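Local coordinates for NAP1-binding protein 2 (Saccharomyces cerevisiae, PDB 1YN8), which acts as an adaptor that links the PTC1 phosphatase to the PBS2 kinase and negatively regulates the HOG pathway, here represented by its SH3 domain, at residues Q2-L7 / V26-K31; A6-E11 / E52-Y57; N16-A21 / G48-E53. One frame throughout, in Å; residues are numbered along the deposited sequence.

Contact 1 (Q2-L7 / V26-K31)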
# COMPACT_ATOMS: atom_id res chain seq x y z
N GLN A 2 -9.73 -0.75 -4.02
CA GLN A 2 -9.74 0.51 -4.75
C GLN A 2 -8.40 0.79 -5.40
O GLN A 2 -7.41 0.80 -4.72
CB GLN A 2 -10.08 1.66 -3.78
CG GLN A 2 -10.32 3.02 -4.49
CD GLN A 2 -10.79 4.16 -3.55
OE1 GLN A 2 -11.13 3.95 -2.37
NE2 GLN A 2 -10.80 5.39 -4.10
N ARG A 3 -8.40 1.13 -6.69
CA ARG A 3 -7.14 1.32 -7.44
C ARG A 3 -6.28 2.50 -6.95
O ARG A 3 -6.78 3.62 -6.84
CB ARG A 3 -7.44 1.54 -8.94
CG ARG A 3 -8.23 0.44 -9.68
CD ARG A 3 -8.61 0.94 -11.10
NE ARG A 3 -9.48 0.05 -11.88
CZ ARG A 3 -9.05 -0.91 -12.70
NH1 ARG A 3 -7.75 -1.16 -12.83
NH2 ARG A 3 -9.93 -1.62 -13.42
N ALA A 4 -4.98 2.26 -6.75
CA ALA A 4 -4.02 3.30 -6.32
C ALA A 4 -2.57 3.03 -6.82
O ALA A 4 -2.27 1.97 -7.41
CB ALA A 4 -4.03 3.42 -4.82
N VAL A 5 -1.69 4.00 -6.59
CA VAL A 5 -0.24 3.88 -6.95
C VAL A 5 0.63 4.40 -5.78
O VAL A 5 0.23 5.34 -5.04
CB VAL A 5 0.08 4.63 -8.23
CG1 VAL A 5 -0.22 6.10 -8.06
CG2 VAL A 5 1.54 4.39 -8.70
N ALA A 6 1.79 3.77 -5.63
CA ALA A 6 2.79 4.20 -4.64
C ALA A 6 3.57 5.44 -5.08
O ALA A 6 4.17 5.46 -6.16
CB ALA A 6 3.76 3.05 -4.33
N LEU A 7 3.59 6.44 -4.20
CA LEU A 7 4.31 7.71 -4.41
C LEU A 7 5.81 7.62 -4.10
O LEU A 7 6.62 8.26 -4.78
CB LEU A 7 3.69 8.80 -3.52
CG LEU A 7 2.25 9.25 -3.80
CD1 LEU A 7 1.80 10.27 -2.73
CD2 LEU A 7 2.08 9.84 -5.19
N VAL A 26 -1.04 -0.80 -6.82
CA VAL A 26 -1.64 -1.46 -5.64
C VAL A 26 -3.17 -1.27 -5.54
O VAL A 26 -3.75 -0.46 -6.25
CB VAL A 26 -0.96 -0.96 -4.35
CG1 VAL A 26 0.53 -1.23 -4.38
CG2 VAL A 26 -1.21 0.54 -4.15
N PHE A 27 -3.81 -2.03 -4.65
CA PHE A 27 -5.27 -1.97 -4.43
C PHE A 27 -5.50 -1.87 -2.94
O PHE A 27 -5.00 -2.72 -2.18
CB PHE A 27 -5.95 -3.22 -5.00
CG PHE A 27 -5.74 -3.38 -6.52
CD1 PHE A 27 -6.70 -2.87 -7.43
CD2 PHE A 27 -4.56 -3.93 -7.04
CE1 PHE A 27 -6.49 -2.93 -8.81
CE2 PHE A 27 -4.39 -4.06 -8.42
CZ PHE A 27 -5.35 -3.54 -9.30
N ILE A 28 -6.24 -0.84 -2.52
CA ILE A 28 -6.47 -0.59 -1.10
C ILE A 28 -7.72 -1.32 -0.66
O ILE A 28 -8.83 -1.06 -1.18
CB ILE A 28 -6.58 0.93 -0.77
CG1 ILE A 28 -5.38 1.75 -1.32
CG2 ILE A 28 -6.77 1.13 0.72
CD1 ILE A 28 -4.00 1.32 -0.86
N SER A 29 -7.58 -2.25 0.30
CA SER A 29 -8.73 -3.00 0.82
C SER A 29 -9.61 -2.21 1.81
O SER A 29 -10.85 -2.28 1.74
CB SER A 29 -8.21 -4.26 1.49
OG SER A 29 -7.41 -5.00 0.59
N TYR A 30 -8.95 -1.53 2.77
CA TYR A 30 -9.59 -0.76 3.81
C TYR A 30 -8.54 0.03 4.61
O TYR A 30 -7.33 -0.19 4.46
CB TYR A 30 -10.39 -1.64 4.78
CG TYR A 30 -9.61 -2.65 5.64
CD1 TYR A 30 -9.27 -2.35 6.96
CD2 TYR A 30 -9.29 -3.90 5.17
CE1 TYR A 30 -8.61 -3.28 7.78
CE2 TYR A 30 -8.62 -4.84 5.97
CZ TYR A 30 -8.28 -4.52 7.27
OH TYR A 30 -7.63 -5.46 8.07
N LYS A 31 -9.04 0.96 5.42
CA LYS A 31 -8.22 1.71 6.38
C LYS A 31 -8.17 0.99 7.73
O LYS A 31 -9.20 0.86 8.43
CB LYS A 31 -8.74 3.13 6.55
CG LYS A 31 -7.89 4.03 7.49
CD LYS A 31 -8.36 5.48 7.40
CE LYS A 31 -7.52 6.36 8.29
NZ LYS A 31 -8.01 7.77 8.33
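A4 packs its methyl against two side chains of the neighbouring antiparallel strand: its CB lies 4.1 Å from V26 CG2 and 4.1 Å from I28 CG1. One branch of each thus meets the short side chain. This is the antiparallel pairing of strands 2-6 and 25-33 in the SH3 domain. In V26, CG1 is anti to the carbonyl carbon (chi1 -58°), which turns CG2 in between the backbone N and C, where it also lies 3.7 Å from A4 O. I28 likewise sends CG1 back beside its own N, where it approaches both A4 CB and the carbonyl oxygen of Q2. L20 from a loop adds to this apolar face against V26, and Y57 of strand 55-57 against A4 and I28.

On the other face R3 and F27 form a non-hydrogen-bonded pair, their side chains running side by side in the same direction. The touch is through the aliphatic part of the arginine: R3 CG meets F27 CE1 obliquely at 3.9 Å, while the guanidinium and ring planes stand 52° apart.

Q2-I28 and A4-V26 are the hydrogen-bonded pairs, each closed by two backbone bonds, of which I28 N to Q2 O measures 3.0 Å. F27 CA adds a C-H contact to the same Q2 oxygen, at 3.5 Å. The chemistry is thus divided: peptide groups fix the register, while the side chains split into an apolar face of A4, V26 and I28, edged by the exposed Q2, and a more exposed one where the R3 methylenes lie beside the F27 ring.

Contact 2 (A6-E11 / E52-Y57)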
# COMPACT_ATOMS: atom_id res chain seq x y z
N ALA A 6 1.79 3.77 -5.63
CA ALA A 6 2.79 4.20 -4.64
C ALA A 6 3.57 5.44 -5.08
O ALA A 6 4.17 5.46 -6.16
CB ALA A 6 3.76 3.05 -4.33
N LEU A 7 3.59 6.44 -4.20
CA LEU A 7 4.31 7.71 -4.41
C LEU A 7 5.81 7.62 -4.10
O LEU A 7 6.62 8.26 -4.78
CB LEU A 7 3.69 8.80 -3.52
CG LEU A 7 2.25 9.25 -3.80
CD1 LEU A 7 1.80 10.27 -2.73
CD2 LEU A 7 2.08 9.84 -5.19
N TYR A 8 6.17 6.87 -3.05
CA TYR A 8 7.56 6.75 -2.58
C TYR A 8 7.93 5.29 -2.26
O TYR A 8 7.06 4.49 -1.95
CB TYR A 8 7.76 7.58 -1.30
CG TYR A 8 7.05 8.92 -1.25
CD1 TYR A 8 7.35 9.94 -2.14
CD2 TYR A 8 6.06 9.16 -0.28
CE1 TYR A 8 6.68 11.18 -2.06
CE2 TYR A 8 5.38 10.37 -0.21
CZ TYR A 8 5.71 11.38 -1.10
OH TYR A 8 5.03 12.59 -1.03
N ASP A 9 9.25 4.99 -2.28
CA ASP A 9 9.78 3.75 -1.71
C ASP A 9 9.33 3.63 -0.24
O ASP A 9 9.27 4.64 0.49
CB ASP A 9 11.32 3.73 -1.77
CG ASP A 9 11.89 3.55 -3.15
OD1 ASP A 9 11.12 3.28 -4.10
OD2 ASP A 9 13.15 3.70 -3.28
N PHE A 10 9.01 2.42 0.20
CA PHE A 10 8.69 2.18 1.61
C PHE A 10 9.38 0.89 2.12
O PHE A 10 9.09 -0.20 1.63
CB PHE A 10 7.18 2.10 1.82
CG PHE A 10 6.77 1.69 3.20
CD1 PHE A 10 7.11 2.49 4.29
CD2 PHE A 10 6.09 0.49 3.42
CE1 PHE A 10 6.74 2.11 5.58
CE2 PHE A 10 5.72 0.11 4.70
CZ PHE A 10 6.06 0.91 5.79
N GLU A 11 10.27 1.09 3.09
CA GLU A 11 11.08 0.07 3.77
C GLU A 11 10.38 -0.36 5.09
O GLU A 11 10.31 0.42 6.04
CB GLU A 11 12.43 0.69 4.11
CG GLU A 11 13.43 -0.21 4.81
CD GLU A 11 14.20 -1.07 3.84
OE1 GLU A 11 14.67 -0.53 2.82
OE2 GLU A 11 14.33 -2.29 4.10
N GLU A 52 -0.55 5.75 4.99
CA GLU A 52 -1.64 6.44 4.29
C GLU A 52 -1.14 7.53 3.32
O GLU A 52 -1.71 7.72 2.21
CB GLU A 52 -2.60 7.04 5.31
CG GLU A 52 -3.92 7.51 4.73
CD GLU A 52 -4.86 8.05 5.79
OE1 GLU A 52 -4.40 8.34 6.92
OE2 GLU A 52 -6.06 8.22 5.49
N GLU A 53 -0.09 8.25 3.73
CA GLU A 53 0.46 9.34 2.89
C GLU A 53 1.40 8.89 1.73
O GLU A 53 1.91 9.75 0.99
CB GLU A 53 1.18 10.37 3.78
CG GLU A 53 0.25 11.14 4.80
CD GLU A 53 -1.02 11.73 4.16
OE1 GLU A 53 -0.89 12.52 3.20
OE2 GLU A 53 -2.15 11.39 4.62
N PHE A 54 1.67 7.58 1.59
CA PHE A 54 2.60 7.04 0.58
C PHE A 54 1.86 6.51 -0.67
O PHE A 54 2.51 5.97 -1.57
CB PHE A 54 3.46 5.91 1.17
CG PHE A 54 4.73 6.38 1.90
CD1 PHE A 54 4.66 7.32 2.93
CD2 PHE A 54 5.98 5.84 1.59
CE1 PHE A 54 5.79 7.73 3.62
CE2 PHE A 54 7.14 6.26 2.28
CZ PHE A 54 7.03 7.20 3.29
N VAL A 55 0.53 6.63 -0.71
CA VAL A 55 -0.23 6.25 -1.93
C VAL A 55 -1.18 7.33 -2.42
O VAL A 55 -1.63 8.17 -1.61
CB VAL A 55 -1.04 4.91 -1.78
CG1 VAL A 55 -0.18 3.80 -1.23
CG2 VAL A 55 -2.34 5.10 -0.98
N SER A 56 -1.51 7.29 -3.71
CA SER A 56 -2.48 8.17 -4.33
C SER A 56 -3.50 7.33 -5.11
O SER A 56 -3.13 6.31 -5.72
CB SER A 56 -1.79 9.12 -5.28
OG SER A 56 -2.70 10.07 -5.78
N TYR A 57 -4.77 7.76 -5.09
CA TYR A 57 -5.83 7.03 -5.80
C TYR A 57 -5.84 7.40 -7.27
O TYR A 57 -5.68 8.57 -7.62
CB TYR A 57 -7.20 7.28 -5.14
CG TYR A 57 -7.28 6.63 -3.78
CD1 TYR A 57 -7.32 5.23 -3.66
CD2 TYR A 57 -7.26 7.39 -2.63
CE1 TYR A 57 -7.38 4.62 -2.40
CE2 TYR A 57 -7.29 6.77 -1.37
CZ TYR A 57 -7.33 5.40 -1.27
OH TYR A 57 -7.36 4.83 -0.01
O HOH W 1 2.26 12.35 0.54
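A6 and V55 face each other as an antiparallel non-hydrogen-bonded pair with CA atoms 4.5 Å apart. One residue further on, L7 N donates to F54 O at 2.9 Å, and the same oxygen receives a C-H contact from A6 CA. Residues 6-10 read ALYDF, the counterpart of the ALYDY motif of SH3 domains, and here they leave strand 2-6 to enter the RT loop.

F54 is the centre of the aromatic cluster. Y8 and F10 approach opposite faces of its ring, both edge-to-face. Y8 CD2 stands over the ring centre, 3.7 Å above the plane, with the two planes at 86°; the Y8-F54 centroids are 5.1 Å apart. F10 offers its edge to the other face at 73°, its centroid 5.8 Å from that of F54; F10 CG, anti to the backbone N (chi1 173°), carries the ring to that face. F10 CB separately touches F54 CD2. The rim of F54 is filled by the D9 carbonyl, whose oxygen lies in the ring plane, 3.2 Å from CE2. In related SH3 domains the residues equivalent to Y8, F10 and F54 line proline-binding grooves, so this cluster is probably part of the ligand surface.

L7 works in two directions: its CB lies over the centre of the Y8 ring, while CD2 reaches S56 CB at 3.9 Å. A water joins the Y8 hydroxyl to the segment 52-57, donating to E53 O at 2.7 Å.

Contact 3 (N16-A21 / G48-E53)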
# COMPACT_ATOMS: atom_id res chain seq x y z
N ASN A 16 4.41 -7.16 9.41
CA ASN A 16 3.03 -6.75 9.15
C ASN A 16 2.93 -5.75 7.97
O ASN A 16 1.85 -5.56 7.42
CB ASN A 16 2.48 -6.09 10.44
CG ASN A 16 1.00 -6.32 10.65
OD1 ASN A 16 0.27 -6.79 9.77
ND2 ASN A 16 0.54 -5.98 11.84
N GLU A 17 4.06 -5.14 7.60
CA GLU A 17 4.11 -4.04 6.62
C GLU A 17 4.53 -4.55 5.22
O GLU A 17 5.34 -5.48 5.10
CB GLU A 17 5.05 -2.93 7.12
CG GLU A 17 4.60 -2.31 8.47
CD GLU A 17 5.64 -1.41 9.15
OE1 GLU A 17 6.62 -0.95 8.53
OE2 GLU A 17 5.47 -1.17 10.38
N LEU A 18 3.93 -3.98 4.16
CA LEU A 18 4.16 -4.39 2.77
C LEU A 18 5.18 -3.47 2.10
O LEU A 18 4.93 -2.28 1.98
CB LEU A 18 2.84 -4.33 1.97
CG LEU A 18 2.83 -4.81 0.51
CD1 LEU A 18 2.95 -6.35 0.47
CD2 LEU A 18 1.62 -4.34 -0.27
N ARG A 19 6.30 -4.02 1.63
CA ARG A 19 7.32 -3.20 0.95
C ARG A 19 6.76 -2.57 -0.32
O ARG A 19 6.09 -3.24 -1.13
CB ARG A 19 8.56 -4.04 0.61
CG ARG A 19 9.62 -3.30 -0.24
CD ARG A 19 10.89 -4.13 -0.51
NE ARG A 19 11.66 -4.46 0.70
CZ ARG A 19 12.52 -3.66 1.32
NH1 ARG A 19 12.77 -2.42 0.88
NH2 ARG A 19 13.16 -4.11 2.39
N LEU A 20 7.06 -1.28 -0.53
CA LEU A 20 6.72 -0.61 -1.77
C LEU A 20 7.97 -0.03 -2.43
O LEU A 20 8.96 0.33 -1.78
CB LEU A 20 5.71 0.54 -1.53
CG LEU A 20 4.36 0.31 -0.82
CD1 LEU A 20 3.67 1.68 -0.57
CD2 LEU A 20 3.43 -0.63 -1.57
N ALA A 21 7.89 0.03 -3.75
CA ALA A 21 8.75 0.85 -4.58
C ALA A 21 7.92 1.94 -5.30
O ALA A 21 6.77 1.69 -5.74
CB ALA A 21 9.43 -0.02 -5.58
N GLY A 48 -0.44 -6.30 2.94
CA GLY A 48 0.07 -5.80 4.22
C GLY A 48 -0.17 -4.32 4.43
O GLY A 48 -0.84 -3.69 3.61
N LEU A 49 0.35 -3.77 5.52
CA LEU A 49 0.15 -2.36 5.87
C LEU A 49 1.16 -1.43 5.23
O LEU A 49 2.38 -1.71 5.20
CB LEU A 49 0.16 -2.16 7.39
CG LEU A 49 -1.15 -2.51 8.12
CD1 LEU A 49 -1.36 -4.01 8.18
CD2 LEU A 49 -1.17 -1.92 9.50
N VAL A 50 0.65 -0.30 4.74
CA VAL A 50 1.47 0.79 4.16
C VAL A 50 1.04 2.16 4.76
O VAL A 50 -0.12 2.31 5.19
CB VAL A 50 1.34 0.83 2.62
CG1 VAL A 50 1.70 -0.56 2.02
CG2 VAL A 50 -0.09 1.29 2.18
N PRO A 51 1.95 3.14 4.75
CA PRO A 51 1.55 4.47 5.23
C PRO A 51 0.45 5.13 4.35
O PRO A 51 0.56 5.11 3.13
CB PRO A 51 2.85 5.28 5.16
CG PRO A 51 3.97 4.26 5.07
CD PRO A 51 3.35 3.13 4.31
N GLU A 52 -0.55 5.75 4.99
CA GLU A 52 -1.64 6.44 4.29
C GLU A 52 -1.14 7.53 3.32
O GLU A 52 -1.71 7.72 2.21
CB GLU A 52 -2.60 7.04 5.31
CG GLU A 52 -3.92 7.51 4.73
CD GLU A 52 -4.86 8.05 5.79
OE1 GLU A 52 -4.40 8.34 6.92
OE2 GLU A 52 -6.06 8.22 5.49
N GLU A 53 -0.09 8.25 3.73
CA GLU A 53 0.46 9.34 2.89
C GLU A 53 1.40 8.89 1.73
O GLU A 53 1.91 9.75 0.99
CB GLU A 53 1.18 10.37 3.78
CG GLU A 53 0.25 11.14 4.80
CD GLU A 53 -1.02 11.73 4.16
OE1 GLU A 53 -0.89 12.52 3.20
OE2 GLU A 53 -2.15 11.39 4.62
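Backbone hydrogen bonds from N16 and L18, on either side of E17 in sequence, tie the loop to L49. L49 N donates to N16 O at 3.0 Å in a nearly straight bond, 175° at the hydrogen, in the carbonyl plane. In return L18 N donates to L49 O at 2.9 Å. They make a single bridge, E17 CA lying 4.4 Å from L49 CA. L49 O has a second approach from the E17 CA-H, the carbon lying 3.2 Å away, so an N-H and a C-H converge on one carbonyl.

At the close backbone passage, with no side chain between the two backbones, G48 CA lies 3.9 Å from L18 CB; the backbone oxygen of N16 is also near G48 CA.

Such a seam is expected of the SH3 barrel: 16-21 is the returning arm of the RT loop, the long excursion between strands 2-6 and 25-33, and here it lies along strand 47-51.

Apolar packing is shared by L18, L20 and V50. V50 holds CG1 anti to its carbonyl carbon (chi1 -55°), turning this methyl to the RT arm; it lies 3.9 Å from L18 CB and close to L18 O. L20 crosses V50 at about a right angle, and its CG, CD1 and CD2 all come to about 4.0 Å from V50 CG1, so the methyl sits against the whole fork of the leucine. V26 of strand 25-33 also touches L20.

Polar side-chain interactions lead outward. E17 turns its carboxylate from the strand, where OE2 is hydrogen-bonded to N14 ND2, and its side chain touches F10 and W36. By analogy with other SH3 domains, this RT-loop acid beside the tryptophan probably belongs to the specificity pocket for basic ligand residues.

In the fold
The three contacts lie within one SH3 domain, their centres only 8 to 10 Å apart. Contacts 1 and 2 share A6 and L7 and pair strand 2-6 with its two neighbours in the sheet, 25-33 and 55-57. Contact 3 adds strand 47-51, at the far end of the strand order, and shares E52 and E53 with contact 2. The RT loop joins contacts 2 and 3, its arms tied by F10 N to L20 O and by the E11-R19 salt bridge. The segments of contacts 1 and 3 alternate along the chain, so distant sequence meets in one compact domain, with the aromatic cluster of contact 2 beside E17 of contact 3, F10 touching E17, on the probable ligand-binding surface.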